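Local atomic coordinates of calcium binding protein (Fasciola hepatica, PDB entry 5FX0), a protein that probably binds calcium ions, the piece described here being its dynein light chain-like domain, which forms a two-chain assembly. Residues A[70-75]-A[94-99]; A[29-34]-A[86-91]. All coordinates share one frame; numbering follows the deposited sequence.

Overall arrangement
Both contacts belong to the dynein light chain-like domain, in which an antiparallel sheet ordered 15-20, 87-92, 95-101, 67-72 carries helices 24-40 and 48-63 on one face. Contact 1 (70-75 with 94-99) pairs strand 67-72, outermost within this chain, with its neighbour 95-101; contact 2 (29-34 with 86-91) lays helix 24-40 on the adjoining strand 87-92. Their centres are about 11 Å apart. Strands 87-92 and 95-101 join them directly: C97 N lies 2.8 Å from F90 O and I88 N 2.9 Å from A99 O, both probable hydrogen bonds. F34 of contact 2 also packs on I71 and C97 of contact 1, while residues 70-75 pair antiparallel with a strand of the second subunit, continuing the sheet across the interface.

Contact 1 (A[70-75]-A[94-99]); sequences VILTGS and RHICLA
V70 and L98, and likewise L72 and I96, form antiparallel hydrogen-bonded pairs, each closed by two backbone bonds. V70 N gives to L98 O at 2.8 Å and L98 N returns to V70 O, both with N-H...O angles of 170°; the L72-I96 pair is slightly more bent, at 157° for I96 N to L72 O. Between them lies the non-hydrogen-bonded pair I71-C97, where I71 CA makes a CA-H...O contact of 3.2 Å with I96 O.

Apolar contacts line the face bearing V70, L72, I96 and L98. In L72 a chi1 of 63°, together with a chi2 away from the staggered values, carries CD2 to 3.7 Å from L98 CD1, while L72 CG meets I96 CB at 4.1 Å.

On the face of I71, its CG2 packs 4.0 Å from H95 CB. The H95 ring has R94 CG over the centre of one face, and T73 CG2 is 3.9 Å from H95 ND1.

R94 NH2 forms a salt bridge with D45. Helix 48-63 packs on I71 and H95, strand 87-92 flanks 95-101, and residues 70-75 pair antiparallel with a strand of the second subunit, continuing the sheet across the interface.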
ATOM      1  N   VAL A  70       0.770   1.885   4.973  1.00 42.84           N
ATOM      2  CA  VAL A  70       1.520   0.842   4.311  1.00 40.79           C
ATOM      3  C   VAL A  70       2.981   1.254   4.381  1.00 39.21           C
ATOM      4  O   VAL A  70       3.321   2.404   4.097  1.00 40.79           O
ATOM      5  CB  VAL A  70       1.072   0.662   2.843  1.00 41.26           C
ATOM      6  CG1 VAL A  70       1.957  -0.334   2.101  1.00 46.84           C
ATOM      7  CG2 VAL A  70      -0.359   0.183   2.775  1.00 42.76           C
ATOM      8  N   ILE A  71       3.843   0.321   4.768  1.00 37.63           N
ATOM      9  CA  ILE A  71       5.272   0.536   4.761  1.00 37.09           C
ATOM     10  C   ILE A  71       5.843  -0.426   3.762  1.00 38.86           C
ATOM     11  O   ILE A  71       5.439  -1.595   3.712  1.00 40.08           O
ATOM     12  CB  ILE A  71       5.898   0.318   6.140  1.00 36.76           C
ATOM     13  CG1 ILE A  71       5.236   1.235   7.162  1.00 36.84           C
ATOM     14  CG2 ILE A  71       7.390   0.622   6.122  1.00 34.71           C
ATOM     15  CD1 ILE A  71       5.750   0.997   8.567  1.00 37.38           C
ATOM     16  N   LEU A  72       6.781   0.056   2.959  1.00 37.62           N
ATOM     17  CA  LEU A  72       7.419  -0.802   2.001  1.00 42.54           C
ATOM     18  C   LEU A  72       8.819  -0.392   1.661  1.00 43.46           C
ATOM     19  O   LEU A  72       9.296   0.636   2.080  1.00 46.27           O
ATOM     20  CB  LEU A  72       6.585  -0.891   0.739  1.00 45.15           C
ATOM     21  CG  LEU A  72       6.404   0.411  -0.022  1.00 48.70           C
ATOM     22  CD1 LEU A  72       6.819   0.234  -1.468  1.00 50.32           C
ATOM     23  CD2 LEU A  72       4.951   0.829   0.074  1.00 53.19           C
ATOM     24  N   THR A  73       9.477  -1.275   0.934  1.00 47.87           N
ATOM     25  CA  THR A  73      10.745  -1.037   0.284  1.00 49.49           C
ATOM     26  C   THR A  73      10.468  -1.497  -1.132  1.00 47.84           C
ATOM     27  O   THR A  73       9.892  -2.566  -1.332  1.00 62.30           O
ATOM     28  CB  THR A  73      11.866  -1.901   0.907  1.00 47.67           C
ATOM     29  OG1 THR A  73      11.722  -3.261   0.478  1.00 57.96           O
ATOM     30  CG2 THR A  73      11.769  -1.864   2.406  1.00 47.85           C
ATOM     31  N   GLY A  74      10.854  -0.704  -2.104  1.00 42.99           N
ATOM     32  CA  GLY A  74      10.684  -1.068  -3.497  1.00 44.13           C
ATOM     33  C   GLY A  74       9.955   0.055  -4.169  1.00 43.51           C
ATOM     34  O   GLY A  74      10.044   1.190  -3.729  1.00 47.34           O
ATOM     35  N   SER A  75       9.237  -0.271  -5.233  1.00 44.80           N
ATOM     36  CA  SER A  75       8.485   0.703  -6.009  1.00 45.18           C
ATOM     37  C   SER A  75       7.003   0.413  -5.811  1.00 46.31           C
ATOM     38  O   SER A  75       6.601  -0.713  -5.463  1.00 43.04           O
ATOM     39  CB  SER A  75       8.853   0.577  -7.481  1.00 51.24           C
ATOM     40  OG  SER A  75      10.201   0.132  -7.635  1.00 54.32           O
ATOM     41  N   ARG A  94      15.552   3.168   4.020  1.00 49.37           N
ATOM     42  CA  ARG A  94      15.060   2.126   3.117  1.00 50.13           C
ATOM     43  C   ARG A  94      13.539   1.969   3.106  1.00 46.11           C
ATOM     44  O   ARG A  94      12.980   1.368   2.183  1.00 49.96           O
ATOM     45  CB  ARG A  94      15.728   0.777   3.442  1.00 52.19           C
ATOM     46  CG  ARG A  94      15.360   0.104   4.752  1.00 56.95           C
ATOM     47  CD  ARG A  94      15.997  -1.292   4.813  1.00 62.71           C
ATOM     48  NE  ARG A  94      15.548  -2.049   5.977  1.00 69.84           N
ATOM     49  CZ  ARG A  94      15.963  -1.856   7.238  1.00 74.74           C
ATOM     50  NH1 ARG A  94      16.873  -0.926   7.547  1.00 69.81           N
ATOM     51  NH2 ARG A  94      15.458  -2.612   8.210  1.00 75.28           N
ATOM     52  N   HIS A  95      12.883   2.471   4.141  1.00 42.42           N
ATOM     53  CA  HIS A  95      11.438   2.367   4.261  1.00 45.73           C
ATOM     54  C   HIS A  95      10.688   3.544   3.646  1.00 44.98           C
ATOM     55  O   HIS A  95      11.108   4.692   3.766  1.00 44.43           O
ATOM     56  CB  HIS A  95      11.073   2.229   5.720  1.00 45.36           C
ATOM     57  CG  HIS A  95      11.649   1.004   6.334  1.00 48.38           C
ATOM     58  ND1 HIS A  95      11.327  -0.262   5.892  1.00 52.91           N
ATOM     59  CD2 HIS A  95      12.560   0.843   7.318  1.00 50.09           C
ATOM     60  CE1 HIS A  95      11.995  -1.152   6.596  1.00 52.68           C
ATOM     61  NE2 HIS A  95      12.754  -0.506   7.463  1.00 54.47           N
ATOM     62  N   ILE A  96       9.583   3.219   2.984  1.00 44.04           N
ATOM     63  CA  ILE A  96       8.663   4.184   2.395  1.00 40.20           C
ATOM     64  C   ILE A  96       7.403   4.020   3.209  1.00 38.90           C
ATOM     65  O   ILE A  96       6.930   2.906   3.372  1.00 37.70           O
ATOM     66  CB  ILE A  96       8.376   3.889   0.901  1.00 39.74           C
ATOM     67  CG1 ILE A  96       9.624   4.179   0.043  1.00 41.70           C
ATOM     68  CG2 ILE A  96       7.171   4.692   0.396  1.00 38.08           C
ATOM     69  CD1 ILE A  96       9.628   3.494  -1.315  1.00 45.13           C
ATOM     70  N   CYS A  97       6.874   5.126   3.721  1.00 38.14           N
ATOM     71  CA  CYS A  97       5.592   5.139   4.396  1.00 40.75           C
ATOM     72  C   CYS A  97       4.520   5.786   3.518  1.00 36.73           C
ATOM     73  O   CYS A  97       4.665   6.915   3.109  1.00 36.34           O
ATOM     74  CB  CYS A  97       5.708   5.876   5.726  1.00 43.68           C
ATOM     75  SG  CYS A  97       4.152   5.936   6.619  1.00 55.49           S
ATOM     76  N   LEU A  98       3.462   5.041   3.239  1.00 36.45           N
ATOM     77  CA  LEU A  98       2.263   5.544   2.616  1.00 41.52           C
ATOM     78  C   LEU A  98       1.170   5.567   3.688  1.00 42.41           C
ATOM     79  O   LEU A  98       0.860   4.543   4.266  1.00 45.29           O
ATOM     80  CB  LEU A  98       1.825   4.633   1.465  1.00 42.37           C
ATOM     81  CG  LEU A  98       2.884   4.221   0.449  1.00 45.27           C
ATOM     82  CD1 LEU A  98       2.239   3.283  -0.561  1.00 45.34           C
ATOM     83  CD2 LEU A  98       3.533   5.418  -0.262  1.00 44.81           C
ATOM     84  N   ALA A  99       0.593   6.731   3.942  1.00 41.35           N
ATOM     85  CA  ALA A  99      -0.525   6.862   4.892  1.00 41.25           C
ATOM     86  C   ALA A  99      -1.565   7.773   4.288  1.00 39.82           C
ATOM     87  O   ALA A  99      -1.236   8.800   3.729  1.00 43.12           O
ATOM     88  CB  ALA A  99      -0.042   7.409   6.244  1.00 39.73           C
TER

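Contact 2 (A[29-34]-A[86-91]); sequences EVTEKF and LSIQFR
A chi1 of -170° swings the F34 ring away from its own backbone N, and F90, at chi1 63°, holds its ring above its own backbone; these two choices bring the rings together. The result is a T-shaped (edge-to-face) pair in the helix-on-sheet core of the dynein light chain fold: the edge of F90 points at the face of F34, with planes at 90° and centroids 5.2 Å apart.

F90 is gripped from more than one direction. The methyl T31 CG2 sits over a ring face as a CH-pi contact, 3.8 Å from the F90 centroid and almost on the ring normal. V30 CG1 approaches the same ring obliquely, 4.2 Å from F90 CE1. Two residues earlier in the strand, I88 CG2 meets V30 CG1 tip to tip at 4.0 Å.

All five touching residues are buried, and the helix and strand segments run askew with axes 10.4 Å apart, spacing filled by side chains. The T31 hydroxyl is turned to its own helix, bonded to Q27 O and also to V28 O, while V30 also packs on M55 and Y63 of helix 48-63. At the rim of the F90 ring, F34 CB lies in the ring plane, 3.6 Å from F90 CZ.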
ATOM      1  N   GLU A  29       4.669  16.640  12.046  1.00 49.05           N
ATOM      2  CA  GLU A  29       4.249  15.720  13.131  1.00 51.53           C
ATOM      3  C   GLU A  29       4.284  14.257  12.714  1.00 51.56           C
ATOM      4  O   GLU A  29       4.809  13.409  13.433  1.00 53.83           O
ATOM      5  CB  GLU A  29       2.828  16.006  13.592  1.00 56.94           C
ATOM      6  CG  GLU A  29       2.650  17.292  14.364  1.00 65.54           C
ATOM      7  CD  GLU A  29       1.225  17.478  14.864  1.00 74.22           C
ATOM      8  OE1 GLU A  29       0.262  17.170  14.113  1.00 76.53           O
ATOM      9  OE2 GLU A  29       1.074  17.949  16.017  1.00 81.90           O
ATOM     10  N   VAL A  30       3.706  13.974  11.553  1.00 46.27           N
ATOM     11  CA  VAL A  30       3.629  12.621  11.036  1.00 42.75           C
ATOM     12  C   VAL A  30       5.023  12.045  10.780  1.00 43.60           C
ATOM     13  O   VAL A  30       5.300  10.900  11.168  1.00 39.74           O
ATOM     14  CB  VAL A  30       2.786  12.569   9.750  1.00 46.32           C
ATOM     15  CG1 VAL A  30       2.883  11.222   9.058  1.00 45.82           C
ATOM     16  CG2 VAL A  30       1.331  12.873  10.073  1.00 50.38           C
ATOM     17  N   THR A  31       5.904  12.818  10.140  1.00 42.86           N
ATOM     18  CA  THR A  31       7.251  12.314   9.848  1.00 42.81           C
ATOM     19  C   THR A  31       8.126  12.161  11.115  1.00 43.67           C
ATOM     20  O   THR A  31       8.814  11.170  11.241  1.00 47.36           O
ATOM     21  CB  THR A  31       7.976  13.144   8.783  1.00 40.27           C
ATOM     22  OG1 THR A  31       8.029  14.495   9.195  1.00 40.19           O
ATOM     23  CG2 THR A  31       7.274  13.063   7.436  1.00 41.60           C
ATOM     24  N   GLU A  32       8.059  13.087  12.070  1.00 45.30           N
ATOM     25  CA  GLU A  32       8.814  12.925  13.339  1.00 49.80           C
ATOM     26  C   GLU A  32       8.350  11.688  14.127  1.00 48.50           C
ATOM     27  O   GLU A  32       9.172  10.923  14.637  1.00 48.87           O
ATOM     28  CB  GLU A  32       8.719  14.156  14.238  1.00 55.09           C
ATOM     29  CG  GLU A  32       9.195  15.478  13.630  1.00 65.58           C
ATOM     30  CD  GLU A  32      10.690  15.580  13.361  1.00 77.91           C
ATOM     31  OE1 GLU A  32      11.466  14.639  13.664  1.00 83.57           O
ATOM     32  OE2 GLU A  32      11.091  16.646  12.832  1.00 91.92           O
ATOM     33  N   LYS A  33       7.037  11.480  14.180  1.00 48.07           N
ATOM     34  CA  LYS A  33       6.457  10.253  14.737  1.00 51.70           C
ATOM     35  C   LYS A  33       6.986   8.986  14.059  1.00 49.98           C
ATOM     36  O   LYS A  33       7.400   8.037  14.739  1.00 48.30           O
ATOM     37  CB  LYS A  33       4.920  10.283  14.671  1.00 53.75           C
ATOM     38  CG  LYS A  33       4.231   9.115  15.358  1.00 56.36           C
ATOM     39  CD  LYS A  33       4.300   9.251  16.865  1.00 65.29           C
ATOM     40  CE  LYS A  33       3.880   7.979  17.602  1.00 69.62           C
ATOM     41  NZ  LYS A  33       4.643   7.852  18.881  1.00 70.33           N
ATOM     42  N   PHE A  34       6.994   8.961  12.729  1.00 48.26           N
ATOM     43  CA  PHE A  34       7.538   7.796  12.039  1.00 47.65           C
ATOM     44  C   PHE A  34       9.010   7.542  12.410  1.00 50.67           C
ATOM     45  O   PHE A  34       9.413   6.397  12.611  1.00 47.50           O
ATOM     46  CB  PHE A  34       7.418   7.941  10.538  1.00 43.67           C
ATOM     47  CG  PHE A  34       7.742   6.690   9.785  1.00 40.23           C
ATOM     48  CD1 PHE A  34       6.813   5.684   9.677  1.00 44.03           C
ATOM     49  CD2 PHE A  34       8.975   6.514   9.201  1.00 43.99           C
ATOM     50  CE1 PHE A  34       7.089   4.523   8.976  1.00 43.45           C
ATOM     51  CE2 PHE A  34       9.259   5.360   8.479  1.00 44.15           C
ATOM     52  CZ  PHE A  34       8.311   4.366   8.366  1.00 43.45           C
ATOM     53  N   LEU A  86      -6.656  13.414   2.605  1.00 47.44           N
ATOM     54  CA  LEU A  86      -5.360  13.574   3.256  1.00 48.69           C
ATOM     55  C   LEU A  86      -4.514  12.331   2.999  1.00 49.64           C
ATOM     56  O   LEU A  86      -4.955  11.204   3.243  1.00 46.13           O
ATOM     57  CB  LEU A  86      -5.499  13.769   4.750  1.00 49.49           C
ATOM     58  CG  LEU A  86      -6.261  15.002   5.206  1.00 54.55           C
ATOM     59  CD1 LEU A  86      -6.355  14.979   6.725  1.00 56.31           C
ATOM     60  CD2 LEU A  86      -5.576  16.271   4.726  1.00 56.09           C
ATOM     61  N   SER A  87      -3.316  12.564   2.482  1.00 47.67           N
ATOM     62  CA  SER A  87      -2.327  11.534   2.297  1.00 44.46           C
ATOM     63  C   SER A  87      -0.939  12.096   2.456  1.00 38.23           C
ATOM     64  O   SER A  87      -0.692  13.296   2.294  1.00 37.14           O
ATOM     65  CB  SER A  87      -2.435  10.944   0.902  1.00 45.23           C
ATOM     66  OG  SER A  87      -2.018  11.903  -0.043  1.00 52.81           O
ATOM     67  N   ILE A  88      -0.026  11.188   2.730  1.00 35.57           N
ATOM     68  CA  ILE A  88       1.385  11.489   2.816  1.00 35.93           C
ATOM     69  C   ILE A  88       2.150  10.239   2.389  1.00 39.33           C
ATOM     70  O   ILE A  88       1.727   9.095   2.661  1.00 40.08           O
ATOM     71  CB  ILE A  88       1.750  12.011   4.205  1.00 36.36           C
ATOM     72  CG1 ILE A  88       3.144  12.606   4.228  1.00 38.70           C
ATOM     73  CG2 ILE A  88       1.602  10.951   5.294  1.00 39.33           C
ATOM     74  CD1 ILE A  88       3.374  13.426   5.476  1.00 41.01           C
ATOM     75  N   GLN A  89       3.220  10.480   1.645  1.00 39.46           N
ATOM     76  CA  GLN A  89       4.134   9.461   1.164  1.00 39.23           C
ATOM     77  C   GLN A  89       5.511  10.021   1.388  1.00 37.57           C
ATOM     78  O   GLN A  89       5.807  11.115   0.955  1.00 36.62           O
ATOM     79  CB  GLN A  89       3.933   9.212  -0.299  1.00 38.89           C
ATOM     80  CG  GLN A  89       2.516   8.821  -0.635  1.00 46.01           C
ATOM     81  CD  GLN A  89       2.309   8.807  -2.114  1.00 51.67           C
ATOM     82  OE1 GLN A  89       3.152   8.332  -2.870  1.00 53.38           O
ATOM     83  NE2 GLN A  89       1.201   9.360  -2.546  1.00 59.81           N
ATOM     84  N   PHE A  90       6.338   9.289   2.102  1.00 36.69           N
ATOM     85  CA  PHE A  90       7.686   9.737   2.356  1.00 37.62           C
ATOM     86  C   PHE A  90       8.626   8.570   2.553  1.00 36.21           C
ATOM     87  O   PHE A  90       8.198   7.452   2.772  1.00 34.87           O
ATOM     88  CB  PHE A  90       7.714  10.706   3.540  1.00 37.13           C
ATOM     89  CG  PHE A  90       7.274  10.110   4.829  1.00 36.24           C
ATOM     90  CD1 PHE A  90       5.948  10.036   5.138  1.00 39.11           C
ATOM     91  CD2 PHE A  90       8.200   9.636   5.746  1.00 41.82           C
ATOM     92  CE1 PHE A  90       5.521   9.480   6.336  1.00 42.59           C
ATOM     93  CE2 PHE A  90       7.790   9.070   6.949  1.00 40.34           C
ATOM     94  CZ  PHE A  90       6.447   9.008   7.248  1.00 40.90           C
ATOM     95  N   ARG A  91       9.904   8.854   2.431  1.00 37.50           N
ATOM     96  CA  ARG A  91      10.951   7.864   2.578  1.00 42.11           C
ATOM     97  C   ARG A  91      11.744   8.207   3.842  1.00 40.83           C
ATOM     98  O   ARG A  91      12.061   9.370   4.112  1.00 40.55           O
ATOM     99  CB  ARG A  91      11.834   7.873   1.336  1.00 44.53           C
ATOM    100  CG  ARG A  91      13.104   7.024   1.414  1.00 53.51           C
ATOM    101  CD  ARG A  91      13.844   6.929   0.079  1.00 52.52           C
ATOM    102  NE  ARG A  91      13.082   6.109  -0.873  1.00 63.28           N
ATOM    103  CZ  ARG A  91      12.251   6.557  -1.828  1.00 64.39           C
ATOM    104  NH1 ARG A  91      12.051   7.854  -2.042  1.00 63.15           N
ATOM    105  NH2 ARG A  91      11.600   5.680  -2.591  1.00 65.91           N
TER